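Local coordinates for protein probable adenylyl-sulfate kinase (Aeropyrum pernix, PDB 2YVU) that probably phosphorylates adenosine 5'-phosphosulfate with ATP to give 3'-phosphoadenylyl sulfate, the activated form of sulfate, at residues Leu47-Ser57 / His70-Ala78. Numbering follows the deposited sequence.
Sequences LDGDWARTTVS and HLKRIAWIA
The hydroxyl of S57 is shared by two side chains of helix 64-82. R73 grips it side-on with two nitrogens: NH2 donates to S57 OG over 2.7 Å in a nearly straight bond (163°), and NE reaches the same oxygen over 3.2 Å at a more bent angle, both within the guanidinium plane. From H70, ND1 meets S57 OG at 2.8 Å in the imidazole plane, while H70 CE1 lies 3.8 Å from A52 CB. The R73 chain starts anti to its backbone nitrogen and bends at chi3 (67°), which turns the guanidinium edge to the hydroxyl and lays one face beneath V56 O. A methionine in place of R73 would probably cost S57 OG both guanidinium bonds and leave its hydroxyl freer to turn. Beside this polar cluster, V56 and I77 meet tip to tip, V56 CG1 to I77 CD1 at 3.9 Å, and the V56 and I74 side chains cross at about a right angle where V56 CG2 nears I74 CD1. L47 CD1 rests 4.1 Å from I77 CG2. Behind these side chains, D48 N-caps helix 49-53 through OD1, and A52 O accepts from T55 N and S57 N on opposite faces, fixing the turn that presents S57. V56 O accepts from R73 NH1 of the second subunit, so the contact is part of the dimer interface. It ties strand 44-48 and helix 49-53 to helix 64-82 of the P-loop kinase fold; L47 hydrogen-bonds to I89 and S91, helix 64-82 packs against strand 14-19 and helix 97-109, and F92 meets the H70 ring.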
loop_
_atom_site.group_PDB
_atom_site.type_symbol
_atom_site.label_atom_id
_atom_site.label_comp_id
_atom_site.label_asym_id
_atom_site.label_seq_id
_atom_site.Cartn_x
_atom_site.Cartn_y
_atom_site.Cartn_z
ATOM N N LEU A 47 9.080 -0.870 -4.612
ATOM C CA LEU A 47 8.003 0.034 -4.954
ATOM C C LEU A 47 8.631 1.167 -5.748
ATOM O O LEU A 47 9.612 1.765 -5.312
ATOM C CB LEU A 47 7.311 0.589 -3.688
ATOM C CG LEU A 47 6.791 -0.429 -2.658
ATOM C CD1 LEU A 47 6.243 0.295 -1.440
ATOM C CD2 LEU A 47 5.705 -1.306 -3.269
ATOM N N ASP A 48 8.088 1.442 -6.930
ATOM C CA ASP A 48 8.614 2.524 -7.746
ATOM C C ASP A 48 7.478 3.282 -8.424
ATOM O O ASP A 48 6.324 2.878 -8.333
ATOM C CB ASP A 48 9.615 1.977 -8.766
ATOM C CG ASP A 48 9.004 0.930 -9.674
ATOM O OD1 ASP A 48 8.173 1.290 -10.527
ATOM O OD2 ASP A 48 9.337 -0.265 -9.518
ATOM N N GLY A 49 7.801 4.392 -9.078
ATOM C CA GLY A 49 6.786 5.211 -9.734
ATOM C C GLY A 49 6.002 4.550 -10.845
ATOM O O GLY A 49 4.790 4.717 -10.946
ATOM N N ASP A 50 6.681 3.790 -11.690
ATOM C CA ASP A 50 5.996 3.124 -12.780
ATOM C C ASP A 50 4.953 2.150 -12.235
ATOM O O ASP A 50 3.858 2.026 -12.785
ATOM C CB ASP A 50 7.012 2.412 -13.683
ATOM C CG ASP A 50 7.783 3.388 -14.579
ATOM O OD1 ASP A 50 7.645 4.617 -14.389
ATOM O OD2 ASP A 50 8.533 2.929 -15.470
ATOM N N TRP A 51 5.276 1.467 -11.149
ATOM C CA TRP A 51 4.320 0.538 -10.559
ATOM C C TRP A 51 3.170 1.329 -9.961
ATOM O O TRP A 51 2.005 1.079 -10.255
ATOM C CB TRP A 51 4.984 -0.290 -9.458
ATOM C CG TRP A 51 4.003 -0.956 -8.540
ATOM C CD1 TRP A 51 3.260 -2.078 -8.799
ATOM C CD2 TRP A 51 3.622 -0.516 -7.228
ATOM N NE1 TRP A 51 2.441 -2.360 -7.726
ATOM C CE2 TRP A 51 2.642 -1.418 -6.750
ATOM C CE3 TRP A 51 4.010 0.553 -6.412
ATOM C CZ2 TRP A 51 2.048 -1.282 -5.491
ATOM C CZ3 TRP A 51 3.421 0.686 -5.166
ATOM C CH2 TRP A 51 2.449 -0.227 -4.716
ATOM N N ALA A 52 3.508 2.297 -9.119
ATOM C CA ALA A 52 2.504 3.118 -8.444
ATOM C C ALA A 52 1.542 3.800 -9.409
ATOM O O ALA A 52 0.344 3.895 -9.149
ATOM C CB ALA A 52 3.199 4.176 -7.586
ATOM N N ARG A 53 2.083 4.284 -10.519
ATOM C CA ARG A 53 1.316 5.002 -11.517
ATOM C C ARG A 53 0.127 4.219 -12.069
ATOM O O ARG A 53 -0.862 4.810 -12.485
ATOM C CB ARG A 53 2.256 5.423 -12.642
ATOM C CG ARG A 53 1.674 6.391 -13.651
ATOM C CD ARG A 53 2.713 6.683 -14.721
ATOM N NE ARG A 53 3.469 5.473 -15.026
ATOM C CZ ARG A 53 4.233 5.310 -16.099
ATOM N NH1 ARG A 53 4.352 6.289 -16.996
ATOM N NH2 ARG A 53 4.881 4.163 -16.272
ATOM N N THR A 54 0.204 2.892 -12.075
ATOM C CA THR A 54 -0.916 2.118 -12.582
ATOM C C THR A 54 -1.641 1.371 -11.477
ATOM O O THR A 54 -2.529 0.561 -11.759
ATOM C CB THR A 54 -0.474 1.082 -13.641
ATOM O OG1 THR A 54 0.450 0.161 -13.054
ATOM C CG2 THR A 54 0.181 1.782 -14.824
ATOM N N THR A 55 -1.291 1.636 -10.222
ATOM C CA THR A 55 -1.946 0.908 -9.139
ATOM C C THR A 55 -2.473 1.742 -7.975
ATOM O O THR A 55 -3.639 2.097 -7.941
ATOM C CB THR A 55 -1.004 -0.183 -8.564
ATOM O OG1 THR A 55 0.146 0.447 -7.968
ATOM C CG2 THR A 55 -0.565 -1.163 -9.676
ATOM N N VAL A 56 -1.603 2.066 -7.027
ATOM C CA VAL A 56 -2.017 2.805 -5.839
ATOM C C VAL A 56 -2.138 4.310 -5.987
ATOM O O VAL A 56 -2.824 4.968 -5.210
ATOM C CB VAL A 56 -1.069 2.473 -4.650
ATOM C CG1 VAL A 56 -1.094 0.967 -4.389
ATOM C CG2 VAL A 56 0.354 2.922 -4.957
ATOM N N SER A 57 -1.479 4.861 -6.996
ATOM C CA SER A 57 -1.525 6.293 -7.228
ATOM C C SER A 57 -1.868 6.530 -8.697
ATOM O O SER A 57 -1.402 7.481 -9.298
ATOM C CB SER A 57 -0.161 6.912 -6.901
ATOM O OG SER A 57 0.258 6.541 -5.601
ATOM N N HIS A 70 0.828 11.420 -2.563
ATOM C CA HIS A 70 1.347 10.179 -3.118
ATOM C C HIS A 70 2.466 9.607 -2.268
ATOM O O HIS A 70 2.437 8.433 -1.902
ATOM C CB HIS A 70 1.792 10.480 -4.545
ATOM C CG HIS A 70 2.791 9.529 -5.105
ATOM N ND1 HIS A 70 2.491 8.217 -5.401
ATOM C CD2 HIS A 70 4.066 9.726 -5.513
ATOM C CE1 HIS A 70 3.537 7.649 -5.973
ATOM N NE2 HIS A 70 4.506 8.544 -6.052
ATOM N N LEU A 71 3.438 10.449 -1.934
ATOM C CA LEU A 71 4.573 10.032 -1.130
ATOM C C LEU A 71 4.167 9.599 0.277
ATOM O O LEU A 71 4.720 8.645 0.830
ATOM C CB LEU A 71 5.608 11.164 -1.072
ATOM C CG LEU A 71 6.255 11.452 -2.440
ATOM C CD1 LEU A 71 7.181 12.668 -2.346
ATOM C CD2 LEU A 71 7.049 10.220 -2.917
ATOM N N LYS A 72 3.213 10.303 0.868
ATOM C CA LYS A 72 2.748 9.940 2.198
ATOM C C LYS A 72 2.094 8.555 2.086
ATOM O O LYS A 72 2.210 7.710 2.963
ATOM C CB LYS A 72 1.721 10.958 2.691
ATOM C CG LYS A 72 1.013 10.528 3.970
ATOM C CD LYS A 72 0.040 11.594 4.445
ATOM C CE LYS A 72 -0.523 11.246 5.824
ATOM N NZ LYS A 72 -1.497 12.282 6.308
ATOM N N ARG A 73 1.394 8.342 0.985
ATOM C CA ARG A 73 0.731 7.082 0.750
ATOM C C ARG A 73 1.754 5.965 0.628
ATOM O O ARG A 73 1.577 4.890 1.194
ATOM C CB ARG A 73 -0.094 7.180 -0.522
ATOM C CG ARG A 73 -0.763 5.911 -0.883
ATOM C CD ARG A 73 -1.964 6.243 -1.704
ATOM N NE ARG A 73 -1.558 6.800 -2.961
ATOM C CZ ARG A 73 -2.121 7.855 -3.529
ATOM N NH1 ARG A 73 -3.134 8.495 -2.950
ATOM N NH2 ARG A 73 -1.655 8.262 -4.687
ATOM N N ILE A 74 2.824 6.223 -0.117
ATOM C CA ILE A 74 3.874 5.227 -0.279
ATOM C C ILE A 74 4.507 4.912 1.069
ATOM O O ILE A 74 4.796 3.762 1.365
ATOM C CB ILE A 74 4.980 5.717 -1.238
ATOM C CG1 ILE A 74 4.423 5.808 -2.666
ATOM C CG2 ILE A 74 6.172 4.761 -1.189
ATOM C CD1 ILE A 74 3.757 4.514 -3.149
ATOM N N ALA A 75 4.722 5.952 1.877
ATOM C CA ALA A 75 5.319 5.796 3.199
ATOM C C ALA A 75 4.471 4.850 4.074
ATOM O O ALA A 75 4.977 4.054 4.852
ATOM C CB ALA A 75 5.421 7.162 3.865
ATOM N N TRP A 76 3.167 4.939 3.946
ATOM C CA TRP A 76 2.339 4.068 4.757
ATOM C C TRP A 76 2.366 2.627 4.303
ATOM O O TRP A 76 2.414 1.718 5.138
ATOM C CB TRP A 76 0.926 4.597 4.789
ATOM C CG TRP A 76 0.775 5.543 5.933
ATOM C CD1 TRP A 76 0.825 6.907 5.898
ATOM C CD2 TRP A 76 0.599 5.178 7.304
ATOM N NE1 TRP A 76 0.686 7.413 7.165
ATOM C CE2 TRP A 76 0.543 6.373 8.047
ATOM C CE3 TRP A 76 0.483 3.951 7.973
ATOM C CZ2 TRP A 76 0.371 6.382 9.438
ATOM C CZ3 TRP A 76 0.310 3.957 9.360
ATOM C CH2 TRP A 76 0.255 5.168 10.074
ATOM N N ILE A 77 2.352 2.426 2.984
ATOM C CA ILE A 77 2.388 1.091 2.400
ATOM C C ILE A 77 3.723 0.464 2.796
ATOM O O ILE A 77 3.791 -0.704 3.159
ATOM C CB ILE A 77 2.290 1.156 0.868
ATOM C CG1 ILE A 77 0.930 1.744 0.464
ATOM C CG2 ILE A 77 2.546 -0.215 0.264
ATOM C CD1 ILE A 77 0.755 2.014 -1.062
ATOM N N ALA A 78 4.780 1.257 2.729
ATOM C CA ALA A 78 6.110 0.776 3.108
ATOM C C ALA A 78 6.153 0.422 4.598
ATOM O O ALA A 78 6.742 -0.561 4.991
ATOM C CB ALA A 78 7.158 1.850 2.812
#